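Long-range contacts in regulatory protein SWI6 (Saccharomyces cerevisiae, PDB 1SW6), which partners SWI4 in SBF and MBP1 in MBF to drive cell-cycle-dependent transcription, the chain here being its ankyrin-repeat domain: residues K44-L49 against N156-D161; E165-K170 against Y191-L196; P50-N55 against N124-E129; I28-D33 against L187-P192. All blocks are in the same frame, centred on the assembly; numbering follows the deposited sequence.

Contact 1 (K44-L49 against N156-D161)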
loop_
_atom_site.group_PDB
_atom_site.type_symbol
_atom_site.label_atom_id
_atom_site.label_comp_id
_atom_site.label_asym_id
_atom_site.label_seq_id
_atom_site.Cartn_x
_atom_site.Cartn_y
_atom_site.Cartn_z
ATOM N N LYS A 44 12.039 24.878 15.122
ATOM C CA LYS A 44 13.005 23.789 15.124
ATOM C C LYS A 44 12.309 22.515 14.684
ATOM O O LYS A 44 11.086 22.414 14.770
ATOM C CB LYS A 44 13.579 23.607 16.531
ATOM C CG LYS A 44 12.518 23.577 17.625
ATOM C CD LYS A 44 13.159 23.496 19.016
ATOM C CE LYS A 44 12.135 23.729 20.134
ATOM N NZ LYS A 44 11.561 25.113 20.113
ATOM N N ILE A 45 13.088 21.549 14.205
ATOM C CA ILE A 45 12.526 20.286 13.761
ATOM C C ILE A 45 11.822 19.620 14.939
ATOM O O ILE A 45 12.277 19.697 16.079
ATOM C CB ILE A 45 13.620 19.360 13.172
ATOM C CG1 ILE A 45 14.004 19.847 11.771
ATOM C CG2 ILE A 45 13.117 17.928 13.101
ATOM C CD1 ILE A 45 15.049 18.985 11.068
ATOM N N MET A 46 10.701 18.976 14.651
ATOM C CA MET A 46 9.890 18.335 15.673
ATOM C C MET A 46 9.567 16.896 15.259
ATOM O O MET A 46 9.546 16.575 14.071
ATOM C CB MET A 46 8.609 19.161 15.825
ATOM C CG MET A 46 7.677 18.767 16.941
ATOM S SD MET A 46 6.302 19.942 17.029
ATOM C CE MET A 46 4.963 19.022 16.235
ATOM N N LYS A 47 9.339 16.022 16.229
ATOM C CA LYS A 47 8.997 14.655 15.892
ATOM C C LYS A 47 7.501 14.652 15.605
ATOM O O LYS A 47 6.737 15.394 16.237
ATOM C CB LYS A 47 9.325 13.702 17.048
ATOM C CG LYS A 47 10.804 13.665 17.402
ATOM C CD LYS A 47 11.159 12.482 18.278
ATOM C CE LYS A 47 11.097 11.176 17.497
ATOM N NZ LYS A 47 12.061 11.150 16.363
ATOM N N ALA A 48 7.078 13.848 14.636
ATOM C CA ALA A 48 5.660 13.783 14.310
ATOM C C ALA A 48 4.929 13.295 15.553
ATOM O O ALA A 48 5.488 12.541 16.346
ATOM C CB ALA A 48 5.421 12.824 13.141
ATOM N N LEU A 49 3.689 13.733 15.733
ATOM C CA LEU A 49 2.919 13.306 16.890
ATOM C C LEU A 49 2.735 11.793 16.830
ATOM O O LEU A 49 2.590 11.211 15.749
ATOM C CB LEU A 49 1.552 13.997 16.917
ATOM C CG LEU A 49 1.592 15.526 16.981
ATOM C CD1 LEU A 49 0.187 16.084 17.198
ATOM C CD2 LEU A 49 2.507 15.954 18.110
ATOM N N ASN A 156 -5.759 16.491 11.841
ATOM C CA ASN A 156 -4.472 16.927 12.369
ATOM C C ASN A 156 -3.393 16.480 11.386
ATOM O O ASN A 156 -3.237 15.286 11.107
ATOM C CB ASN A 156 -4.232 16.288 13.735
ATOM C CG ASN A 156 -3.003 16.831 14.429
ATOM O OD1 ASN A 156 -1.937 16.966 13.824
ATOM N ND2 ASN A 156 -3.141 17.134 15.721
ATOM N N ARG A 157 -2.644 17.440 10.865
ATOM C CA ARG A 157 -1.609 17.149 9.887
ATOM C C ARG A 157 -0.287 16.699 10.491
ATOM O O ARG A 157 0.610 16.264 9.773
ATOM C CB ARG A 157 -1.383 18.392 9.028
ATOM C CG ARG A 157 -2.649 18.876 8.343
ATOM C CD ARG A 157 -2.517 20.309 7.865
ATOM N NE ARG A 157 -2.363 21.241 8.981
ATOM C CZ ARG A 157 -2.355 22.562 8.853
ATOM N NH1 ARG A 157 -2.491 23.113 7.651
ATOM N NH2 ARG A 157 -2.219 23.334 9.926
ATOM N N LEU A 158 -0.164 16.781 11.809
ATOM C CA LEU A 158 1.092 16.420 12.454
ATOM C C LEU A 158 1.276 14.957 12.862
ATOM O O LEU A 158 2.371 14.563 13.257
ATOM C CB LEU A 158 1.310 17.320 13.678
ATOM C CG LEU A 158 1.308 18.842 13.464
ATOM C CD1 LEU A 158 1.794 19.526 14.740
ATOM C CD2 LEU A 158 2.224 19.218 12.307
ATOM N N TYR A 159 0.220 14.153 12.764
ATOM C CA TYR A 159 0.309 12.751 13.168
ATOM C C TYR A 159 1.198 11.872 12.299
ATOM O O TYR A 159 1.058 11.838 11.079
ATOM C CB TYR A 159 -1.087 12.121 13.228
ATOM C CG TYR A 159 -1.909 12.521 14.433
ATOM C CD1 TYR A 159 -1.402 12.374 15.723
ATOM C CD2 TYR A 159 -3.200 13.013 14.287
ATOM C CE1 TYR A 159 -2.161 12.707 16.834
ATOM C CE2 TYR A 159 -3.968 13.347 15.394
ATOM C CZ TYR A 159 -3.442 13.190 16.660
ATOM O OH TYR A 159 -4.190 13.522 17.760
ATOM N N GLY A 160 2.117 11.160 12.939
ATOM C CA GLY A 160 2.979 10.255 12.205
ATOM C C GLY A 160 2.326 8.880 12.221
ATOM O O GLY A 160 1.449 8.613 13.053
ATOM N N ASP A 161 2.707 8.012 11.290
ATOM C CA ASP A 161 2.155 6.666 11.282
ATOM C C ASP A 161 3.025 5.880 12.267
ATOM O O ASP A 161 3.805 6.478 13.002
ATOM C CB ASP A 161 2.205 6.060 9.871
ATOM C CG ASP A 161 3.616 5.902 9.341
ATOM O OD1 ASP A 161 4.586 6.163 10.085
ATOM O OD2 ASP A 161 3.756 5.505 8.167
#

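Contact 2 (E165-K170 against Y191-L196)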
loop_
_atom_site.group_PDB
_atom_site.type_symbol
_atom_site.label_atom_id
_atom_site.label_comp_id
_atom_site.label_asym_id
_atom_site.label_seq_id
_atom_site.Cartn_x
_atom_site.Cartn_y
_atom_site.Cartn_z
ATOM N N GLU A 165 6.047 8.522 10.236
ATOM C CA GLU A 165 5.972 9.186 8.947
ATOM C C GLU A 165 4.698 10.009 8.836
ATOM O O GLU A 165 3.603 9.517 9.108
ATOM C CB GLU A 165 6.067 8.144 7.831
ATOM C CG GLU A 165 7.491 7.636 7.686
ATOM C CD GLU A 165 7.657 6.519 6.672
ATOM O OE1 GLU A 165 6.755 6.315 5.816
ATOM O OE2 GLU A 165 8.718 5.852 6.733
ATOM N N SER A 166 4.853 11.274 8.461
ATOM C CA SER A 166 3.716 12.191 8.321
ATOM C C SER A 166 2.991 11.963 7.003
ATOM O O SER A 166 3.442 11.185 6.173
ATOM C CB SER A 166 4.204 13.635 8.362
ATOM O OG SER A 166 4.990 13.905 7.213
ATOM N N CYS A 167 1.872 12.651 6.809
ATOM C CA CYS A 167 1.117 12.503 5.573
ATOM C C CYS A 167 1.871 13.102 4.396
ATOM O O CYS A 167 1.787 12.593 3.283
ATOM C CB CYS A 167 -0.281 13.138 5.691
ATOM S SG CYS A 167 -0.309 14.877 6.155
ATOM N N LEU A 168 2.615 14.177 4.630
ATOM C CA LEU A 168 3.379 14.786 3.549
ATOM C C LEU A 168 4.470 13.810 3.095
ATOM O O LEU A 168 4.829 13.774 1.924
ATOM C CB LEU A 168 3.995 16.113 3.999
ATOM C CG LEU A 168 4.854 16.786 2.924
ATOM C CD1 LEU A 168 3.970 17.207 1.763
ATOM C CD2 LEU A 168 5.591 17.996 3.515
ATOM N N VAL A 169 4.992 13.013 4.027
ATOM C CA VAL A 169 6.013 12.018 3.691
ATOM C C VAL A 169 5.440 11.020 2.661
ATOM O O VAL A 169 6.156 10.524 1.799
ATOM C CB VAL A 169 6.497 11.273 4.975
ATOM C CG1 VAL A 169 7.346 10.036 4.612
ATOM C CG2 VAL A 169 7.333 12.231 5.829
ATOM N N LYS A 170 4.139 10.746 2.743
ATOM C CA LYS A 170 3.496 9.830 1.802
ATOM C C LYS A 170 3.501 10.431 0.406
ATOM O O LYS A 170 3.633 9.715 -0.590
ATOM C CB LYS A 170 2.056 9.540 2.240
ATOM C CG LYS A 170 1.988 8.844 3.592
ATOM C CD LYS A 170 2.922 7.637 3.599
ATOM C CE LYS A 170 3.230 7.181 5.006
ATOM N NZ LYS A 170 4.211 6.069 4.989
ATOM N N TYR A 191 2.470 22.247 4.512
ATOM C CA TYR A 191 3.782 22.773 4.904
ATOM C C TYR A 191 4.126 22.547 6.379
ATOM O O TYR A 191 5.303 22.426 6.728
ATOM C CB TYR A 191 3.889 24.274 4.569
ATOM C CG TYR A 191 2.986 25.168 5.393
ATOM C CD1 TYR A 191 3.320 25.518 6.702
ATOM C CD2 TYR A 191 1.780 25.620 4.880
ATOM C CE1 TYR A 191 2.459 26.296 7.484
ATOM C CE2 TYR A 191 0.915 26.393 5.644
ATOM C CZ TYR A 191 1.257 26.728 6.945
ATOM O OH TYR A 191 0.384 27.492 7.699
ATOM N N PRO A 192 3.114 22.495 7.273
ATOM C CA PRO A 192 3.493 22.271 8.672
ATOM C C PRO A 192 4.276 20.970 8.854
ATOM O O PRO A 192 5.078 20.859 9.771
ATOM C CB PRO A 192 2.148 22.240 9.397
ATOM C CG PRO A 192 1.299 23.183 8.570
ATOM C CD PRO A 192 1.671 22.795 7.161
ATOM N N CYS A 193 4.044 19.991 7.978
ATOM C CA CYS A 193 4.741 18.707 8.058
ATOM C C CYS A 193 6.227 18.825 7.719
ATOM O O CYS A 193 7.022 17.974 8.094
ATOM C CB CYS A 193 4.106 17.686 7.104
ATOM S SG CYS A 193 2.341 17.365 7.368
ATOM N N LEU A 194 6.598 19.879 7.003
ATOM C CA LEU A 194 7.994 20.073 6.623
ATOM C C LEU A 194 8.944 20.108 7.815
ATOM O O LEU A 194 10.129 19.828 7.667
ATOM C CB LEU A 194 8.154 21.372 5.836
ATOM C CG LEU A 194 7.472 21.409 4.477
ATOM C CD1 LEU A 194 7.594 22.805 3.881
ATOM C CD2 LEU A 194 8.123 20.363 3.569
ATOM N N ILE A 195 8.442 20.455 8.996
ATOM C CA ILE A 195 9.326 20.515 10.157
ATOM C C ILE A 195 9.365 19.219 10.959
ATOM O O ILE A 195 10.052 19.134 11.976
ATOM C CB ILE A 195 8.934 21.663 11.108
ATOM C CG1 ILE A 195 7.651 21.310 11.861
ATOM C CG2 ILE A 195 8.774 22.956 10.312
ATOM C CD1 ILE A 195 7.357 22.240 13.013
ATOM N N LEU A 196 8.655 18.201 10.482
ATOM C CA LEU A 196 8.593 16.916 11.169
ATOM C C LEU A 196 9.637 15.869 10.741
ATOM O O LEU A 196 9.947 15.729 9.557
ATOM C CB LEU A 196 7.192 16.316 10.985
ATOM C CG LEU A 196 5.990 17.195 11.337
ATOM C CD1 LEU A 196 4.678 16.467 10.993
ATOM C CD2 LEU A 196 6.048 17.533 12.819
HETATM O O HOH W 1 7.479 15.300 7.329
#

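Contact 3 (P50-N55 against N124-E129)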
loop_
_atom_site.group_PDB
_atom_site.type_symbol
_atom_site.label_atom_id
_atom_site.label_comp_id
_atom_site.label_asym_id
_atom_site.label_seq_id
_atom_site.Cartn_x
_atom_site.Cartn_y
_atom_site.Cartn_z
ATOM N N PRO A 50 2.747 11.131 17.995
ATOM C CA PRO A 50 2.577 9.672 18.027
ATOM C C PRO A 50 1.214 9.261 17.486
ATOM O O PRO A 50 0.216 9.951 17.709
ATOM C CB PRO A 50 2.743 9.338 19.508
ATOM C CG PRO A 50 2.192 10.577 20.187
ATOM C CD PRO A 50 2.788 11.694 19.358
ATOM N N SER A 51 1.175 8.148 16.761
ATOM C CA SER A 51 -0.084 7.667 16.212
ATOM C C SER A 51 -1.060 7.548 17.372
ATOM O O SER A 51 -0.788 6.861 18.360
ATOM C CB SER A 51 0.103 6.306 15.541
ATOM O OG SER A 51 -1.107 5.883 14.939
ATOM N N PRO A 52 -2.207 8.232 17.278
ATOM C CA PRO A 52 -3.191 8.168 18.360
ATOM C C PRO A 52 -3.691 6.753 18.639
ATOM O O PRO A 52 -3.972 5.985 17.717
ATOM C CB PRO A 52 -4.292 9.113 17.878
ATOM C CG PRO A 52 -4.168 9.052 16.381
ATOM C CD PRO A 52 -2.688 9.072 16.168
ATOM N N VAL A 53 -3.771 6.398 19.918
ATOM C CA VAL A 53 -4.253 5.076 20.296
ATOM C C VAL A 53 -5.741 5.193 20.592
ATOM O O VAL A 53 -6.175 5.125 21.742
ATOM C CB VAL A 53 -3.532 4.531 21.545
ATOM C CG1 VAL A 53 -3.998 3.106 21.820
ATOM C CG2 VAL A 53 -2.022 4.575 21.340
ATOM N N VAL A 54 -6.514 5.380 19.530
ATOM C CA VAL A 54 -7.954 5.525 19.643
ATOM C C VAL A 54 -8.591 4.416 20.456
ATOM O O VAL A 54 -8.326 3.233 20.242
ATOM C CB VAL A 54 -8.604 5.568 18.257
ATOM C CG1 VAL A 54 -10.121 5.664 18.391
ATOM C CG2 VAL A 54 -8.052 6.757 17.483
ATOM N N ASN A 55 -9.439 4.821 21.393
ATOM C CA ASN A 55 -10.140 3.892 22.262
ATOM C C ASN A 55 -11.479 3.463 21.667
ATOM O O ASN A 55 -11.707 2.271 21.438
ATOM C CB ASN A 55 -10.357 4.530 23.639
ATOM C CG ASN A 55 -11.213 3.671 24.554
ATOM O OD1 ASN A 55 -12.439 3.616 24.411
ATOM N ND2 ASN A 55 -10.567 2.989 25.498
ATOM N N ASN A 124 -9.249 11.906 13.285
ATOM C CA ASN A 124 -7.900 11.638 13.751
ATOM C C ASN A 124 -7.723 10.274 14.423
ATOM O O ASN A 124 -7.289 10.174 15.578
ATOM C CB ASN A 124 -7.473 12.782 14.677
ATOM C CG ASN A 124 -7.540 14.142 13.980
ATOM O OD1 ASN A 124 -8.184 15.073 14.464
ATOM N ND2 ASN A 124 -6.874 14.251 12.833
ATOM N N ILE A 125 -8.049 9.230 13.665
ATOM C CA ILE A 125 -7.956 7.847 14.117
ATOM C C ILE A 125 -7.195 7.022 13.082
ATOM O O ILE A 125 -7.439 7.144 11.883
ATOM C CB ILE A 125 -9.362 7.207 14.243
ATOM C CG1 ILE A 125 -10.220 7.999 15.225
ATOM C CG2 ILE A 125 -9.240 5.748 14.655
ATOM C CD1 ILE A 125 -11.656 7.519 15.289
ATOM N N PRO A 126 -6.254 6.177 13.526
ATOM C CA PRO A 126 -5.544 5.381 12.520
ATOM C C PRO A 126 -6.597 4.506 11.826
ATOM O O PRO A 126 -7.515 3.999 12.476
ATOM C CB PRO A 126 -4.554 4.573 13.352
ATOM C CG PRO A 126 -4.258 5.501 14.505
ATOM C CD PRO A 126 -5.631 6.040 14.854
ATOM N N VAL A 127 -6.470 4.339 10.514
ATOM C CA VAL A 127 -7.441 3.560 9.754
ATOM C C VAL A 127 -6.944 2.183 9.318
ATOM O O VAL A 127 -7.706 1.372 8.793
ATOM C CB VAL A 127 -7.923 4.382 8.530
ATOM C CG1 VAL A 127 -8.641 3.505 7.527
ATOM C CG2 VAL A 127 -8.851 5.477 9.005
ATOM N N ASP A 128 -5.670 1.903 9.548
ATOM C CA ASP A 128 -5.146 0.608 9.166
ATOM C C ASP A 128 -4.078 0.117 10.126
ATOM O O ASP A 128 -3.883 0.680 11.203
ATOM C CB ASP A 128 -4.602 0.657 7.735
ATOM C CG ASP A 128 -3.390 1.551 7.598
ATOM O OD1 ASP A 128 -3.148 2.029 6.471
ATOM O OD2 ASP A 128 -2.671 1.766 8.600
ATOM N N GLU A 129 -3.389 -0.937 9.708
ATOM C CA GLU A 129 -2.341 -1.580 10.490
ATOM C C GLU A 129 -1.084 -0.738 10.681
ATOM O O GLU A 129 -0.427 -0.832 11.715
ATOM C CB GLU A 129 -1.947 -2.898 9.814
ATOM C CG GLU A 129 -3.127 -3.763 9.396
ATOM C CD GLU A 129 -2.741 -4.857 8.404
ATOM O OE1 GLU A 129 -3.619 -5.693 8.073
ATOM O OE2 GLU A 129 -1.571 -4.880 7.951
#

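Contact 4 (I28-D33 against L187-P192)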
loop_
_atom_site.group_PDB
_atom_site.type_symbol
_atom_site.label_atom_id
_atom_site.label_comp_id
_atom_site.label_asym_id
_atom_site.label_seq_id
_atom_site.Cartn_x
_atom_site.Cartn_y
_atom_site.Cartn_z
ATOM N N ILE A 28 -4.093 29.673 2.258
ATOM C CA ILE A 28 -5.167 29.577 3.237
ATOM C C ILE A 28 -4.626 28.758 4.403
ATOM O O ILE A 28 -4.179 27.625 4.222
ATOM C CB ILE A 28 -6.378 28.902 2.609
ATOM C CG1 ILE A 28 -6.739 29.643 1.318
ATOM C CG2 ILE A 28 -7.552 28.909 3.578
ATOM C CD1 ILE A 28 -7.869 29.008 0.539
ATOM N N THR A 29 -4.666 29.327 5.601
ATOM C CA THR A 29 -4.112 28.654 6.766
ATOM C C THR A 29 -5.104 28.128 7.801
ATOM O O THR A 29 -6.236 28.594 7.882
ATOM C CB THR A 29 -3.123 29.589 7.472
ATOM O OG1 THR A 29 -3.788 30.817 7.805
ATOM C CG2 THR A 29 -1.942 29.909 6.551
ATOM N N PHE A 30 -4.656 27.147 8.584
ATOM C CA PHE A 30 -5.460 26.535 9.639
ATOM C C PHE A 30 -4.554 26.305 10.850
ATOM O O PHE A 30 -3.358 26.028 10.690
ATOM C CB PHE A 30 -6.046 25.200 9.166
ATOM C CG PHE A 30 -6.795 25.290 7.864
ATOM C CD1 PHE A 30 -6.111 25.330 6.653
ATOM C CD2 PHE A 30 -8.186 25.359 7.849
ATOM C CE1 PHE A 30 -6.797 25.439 5.447
ATOM C CE2 PHE A 30 -8.890 25.468 6.645
ATOM C CZ PHE A 30 -8.194 25.510 5.440
ATOM N N THR A 31 -5.104 26.421 12.057
ATOM C CA THR A 31 -4.288 26.235 13.261
ATOM C C THR A 31 -4.814 25.237 14.288
ATOM O O THR A 31 -4.197 25.045 15.339
ATOM C CB THR A 31 -4.048 27.580 13.991
ATOM O OG1 THR A 31 -5.295 28.275 14.142
ATOM C CG2 THR A 31 -3.060 28.443 13.212
ATOM N N HIS A 32 -5.936 24.593 13.988
ATOM C CA HIS A 32 -6.516 23.624 14.913
ATOM C C HIS A 32 -5.487 22.611 15.418
ATOM O O HIS A 32 -5.598 22.114 16.537
ATOM C CB HIS A 32 -7.661 22.871 14.238
ATOM C CG HIS A 32 -7.230 22.078 13.045
ATOM N ND1 HIS A 32 -7.219 22.601 11.769
ATOM C CD2 HIS A 32 -6.754 20.816 12.939
ATOM C CE1 HIS A 32 -6.753 21.694 10.929
ATOM N NE2 HIS A 32 -6.464 20.601 11.614
ATOM N N ASP A 33 -4.492 22.305 14.591
ATOM C CA ASP A 33 -3.461 21.334 14.956
ATOM C C ASP A 33 -2.134 21.971 15.333
ATOM O O ASP A 33 -1.175 21.271 15.666
ATOM C CB ASP A 33 -3.236 20.351 13.801
ATOM C CG ASP A 33 -3.039 21.048 12.464
ATOM O OD1 ASP A 33 -2.876 20.349 11.444
ATOM O OD2 ASP A 33 -3.048 22.293 12.419
ATOM N N LEU A 187 1.614 21.674 -0.884
ATOM C CA LEU A 187 2.429 22.305 0.138
ATOM C C LEU A 187 1.692 23.454 0.832
ATOM O O LEU A 187 1.944 23.726 2.000
ATOM C CB LEU A 187 3.752 22.790 -0.473
ATOM C CG LEU A 187 4.675 21.641 -0.918
ATOM C CD1 LEU A 187 5.927 22.182 -1.595
ATOM C CD2 LEU A 187 5.052 20.798 0.303
ATOM N N ASP A 188 0.779 24.128 0.134
ATOM C CA ASP A 188 0.046 25.226 0.776
ATOM C C ASP A 188 -0.761 24.728 1.967
ATOM O O ASP A 188 -0.977 25.472 2.934
ATOM C CB ASP A 188 -0.894 25.940 -0.206
ATOM C CG ASP A 188 -0.148 26.802 -1.213
ATOM O OD1 ASP A 188 1.083 27.015 -1.046
ATOM O OD2 ASP A 188 -0.801 27.271 -2.170
ATOM N N TYR A 189 -1.198 23.472 1.901
ATOM C CA TYR A 189 -1.973 22.872 2.987
ATOM C C TYR A 189 -1.177 21.947 3.914
ATOM O O TYR A 189 -1.603 21.712 5.049
ATOM C CB TYR A 189 -3.170 22.093 2.433
ATOM C CG TYR A 189 -4.236 22.971 1.837
ATOM C CD1 TYR A 189 -4.057 23.567 0.589
ATOM C CD2 TYR A 189 -5.412 23.244 2.540
ATOM C CE1 TYR A 189 -5.019 24.418 0.051
ATOM C CE2 TYR A 189 -6.383 24.093 2.016
ATOM C CZ TYR A 189 -6.179 24.678 0.769
ATOM O OH TYR A 189 -7.132 25.526 0.246
ATOM N N LEU A 190 -0.032 21.433 3.462
ATOM C CA LEU A 190 0.740 20.518 4.317
ATOM C C LEU A 190 2.131 20.978 4.751
ATOM O O LEU A 190 2.878 20.189 5.317
ATOM C CB LEU A 190 0.863 19.127 3.657
ATOM C CG LEU A 190 -0.405 18.353 3.246
ATOM C CD1 LEU A 190 -0.039 16.898 2.938
ATOM C CD2 LEU A 190 -1.442 18.380 4.369
ATOM N N TYR A 191 2.470 22.247 4.512
ATOM C CA TYR A 191 3.782 22.773 4.904
ATOM C C TYR A 191 4.126 22.547 6.379
ATOM O O TYR A 191 5.303 22.426 6.728
ATOM C CB TYR A 191 3.889 24.274 4.569
ATOM C CG TYR A 191 2.986 25.168 5.393
ATOM C CD1 TYR A 191 3.320 25.518 6.702
ATOM C CD2 TYR A 191 1.780 25.620 4.880
ATOM C CE1 TYR A 191 2.459 26.296 7.484
ATOM C CE2 TYR A 191 0.915 26.393 5.644
ATOM C CZ TYR A 191 1.257 26.728 6.945
ATOM O OH TYR A 191 0.384 27.492 7.699
ATOM N N PRO A 192 3.114 22.495 7.273
ATOM C CA PRO A 192 3.493 22.271 8.672
ATOM C C PRO A 192 4.276 20.970 8.854
ATOM O O PRO A 192 5.078 20.859 9.771
ATOM C CB PRO A 192 2.148 22.240 9.397
ATOM C CG PRO A 192 1.299 23.183 8.570
ATOM C CD PRO A 192 1.671 22.795 7.161
HETATM O O HOH W 2 -2.613 25.689 5.062
HETATM O O HOH W 3 -2.055 26.120 7.722
#

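Contact 1 (K44-L49 against N156-D161)
L49 settles on N156-D161 with its backbone and with CB, CG and CD1 of its side chain. Its N donates to L158 O (2.9 Å), from above the plane of that carbonyl, while its own O takes the N-H of G160 at 2.8 Å, a straight bond (171°) in the carbonyl plane. Together they form a single beta bridge between L49 and Y159. Along the side chain, CB leans on Y159 CD1 at 3.6 Å, CG sits 3.8 Å from L158 CB, and CD1 reaches both L158 CB and the amide of N156, whose ND2 is 3.8 Å away. That amide is part of an Asx turn: N156 OD1 accepts from L158 N (2.7 Å), with CG anti to the backbone N (chi1 -172°) carrying the amide back over the turn. An alanine here would probably leave L158 N without this acceptor and open a gap beside L49 CD1. A48 CB rests against L158 O and G160 CA, and the bent chain of M46 brings CE onto L158 CD1 at 3.5 Å. The segment around strand 46-47 is thus bridged to the loop between helices 144-152 and 167-173, where ankyrin repeats 1 and 2 join.

Contact 2 (E165-K170 against Y191-L196)
A water lies 2.9 Å from S166 OG and 2.8 Å from C193 O, hydrogen-bonded to both and tying the two ends of ankyrin repeat 2 together. A longer, weak approach runs from the same water to L196 O. S166 is the N-cap of helix 167-173; with chi1 at 67°, its OG lies between the backbone N and the carbonyl carbon, and it receives a weak capping bond from V169 N at 3.3 Å. One hydroxyl thus serves both the start of the helix and the water that spans the contact. The rest of the interface is apolar and buried. C193 points into it: its CB lies against L168 CB, and its SG meets C167 SG as a packing contact between two sulfurs, at a distance too long for a disulfide. S166 adds its CB, which touches L196 CD1. Helix 204-212 continues this core through I204, which packs on both L168 and L194, and helix 218-234 supplies L228, W231 and I232 around L194. L168 has CG anti to its backbone N (chi1 178°), which carries CD2 past C193 CB to L194. There the two leucines meet obliquely through single methyls, L168 CD2 lying a tight 3.5 Å from L194 CD2.

Contact 3 (P50-N55 against N124-E129)
The two loops come closest in backbone at V54 and I125, whose CA atoms are 6.0 Å apart, and no direct hydrogen bond joins them; an inverse gamma turn centred on V53 bends the first loop, with a weak bond from V54 N to P52 O. Two prolines, V54 and I125 carry most of the contact, with S51 OG and backbone carbonyls joining in. P126 is wedged between S51, P52 and V54. Its CG approaches S51 OG at 3.2 Å and P52 O at 3.3 Å, while its CD faces P52 CG at 3.7 Å as the two rings slide past each other in opposite directions. P52 CG also sits 3.4 Å from N124 O. At the other side of the turn, V54 crosses I125 at about a right angle. With V54 CG1 anti to the backbone N (chi1 178°), CG2 makes the closer approach, unusually short at 3.2 Å from I125 CG2, and also touches P126 CD. Such loop-to-loop packing, without regular strands or helices, joins the loops that lead into helices 57-71 and 134-140 of the ankyrin-repeat domain; I125 rests on Q59 and L63 of the former, and V127 on P134 and W137 of the latter.

Contact 4 (I28-D33 against L187-P192)
With CG anti to the carbonyl carbon in both residues (chi1 -53° in F30, -70° in Y189), the two rings are brought together at a slant, F30 CE1 lying 3.7 Å from Y189 CE2. Y189 runs alongside I28, and its OH finishes 3.6 Å from I28 CD1. An alanine in its place would remove the hydroxyl beside I28 CD1 and would probably open a gap beside F30 CE1. The Y191 side chain takes a different route, chi1 68° sending its ring out so that OH lies 3.5 Å from T29 CG2. Two waters bridge the segments. One donates to the backbone oxygens I28 O (2.6 Å) and D188 O (2.7 Å), lying in the plane of the F30 ring at its edge; the other accepts from F30 N at 2.9 Å and donates to Y191 OH at 2.8 Å. That hydroxyl is also hydrogen-bonded to D260, and D188 turns its carboxylate to W231 and R238. The contact sets strand 27-29, paired through T29 with Q241 and G243, against the 187-190 part of helix 183-190 in ankyrin repeat 2; helix 144-152 adds V151 and K152 beside F30, and helix 261-265 packs on T29 and Y191.

How the contacts relate
Contacts 1, 2 and 4 meet around ankyrin repeat 2, and contact 3 joins through contact 1. Contacts 1 and 2 are nearest, their centres about 7 Å apart: M46 N probably bonds to I195 O (2.8 Å), and a long, weak ion pair joins D161 OD2 and K170 NZ. R157 ties contact 1 to contact 4, its NE forming a salt bridge with D33 OD1 at 2.7 Å and its NH2 reaching F30 O. Contacts 2 and 4 share Y191 and P192, with C167 SG packed on L190 CD1. Y159 extends contact 1 to P50 and P52, whereas contact 3 touches neither contact 2 nor contact 4, whose centres lie about 17 and 21 Å from its own.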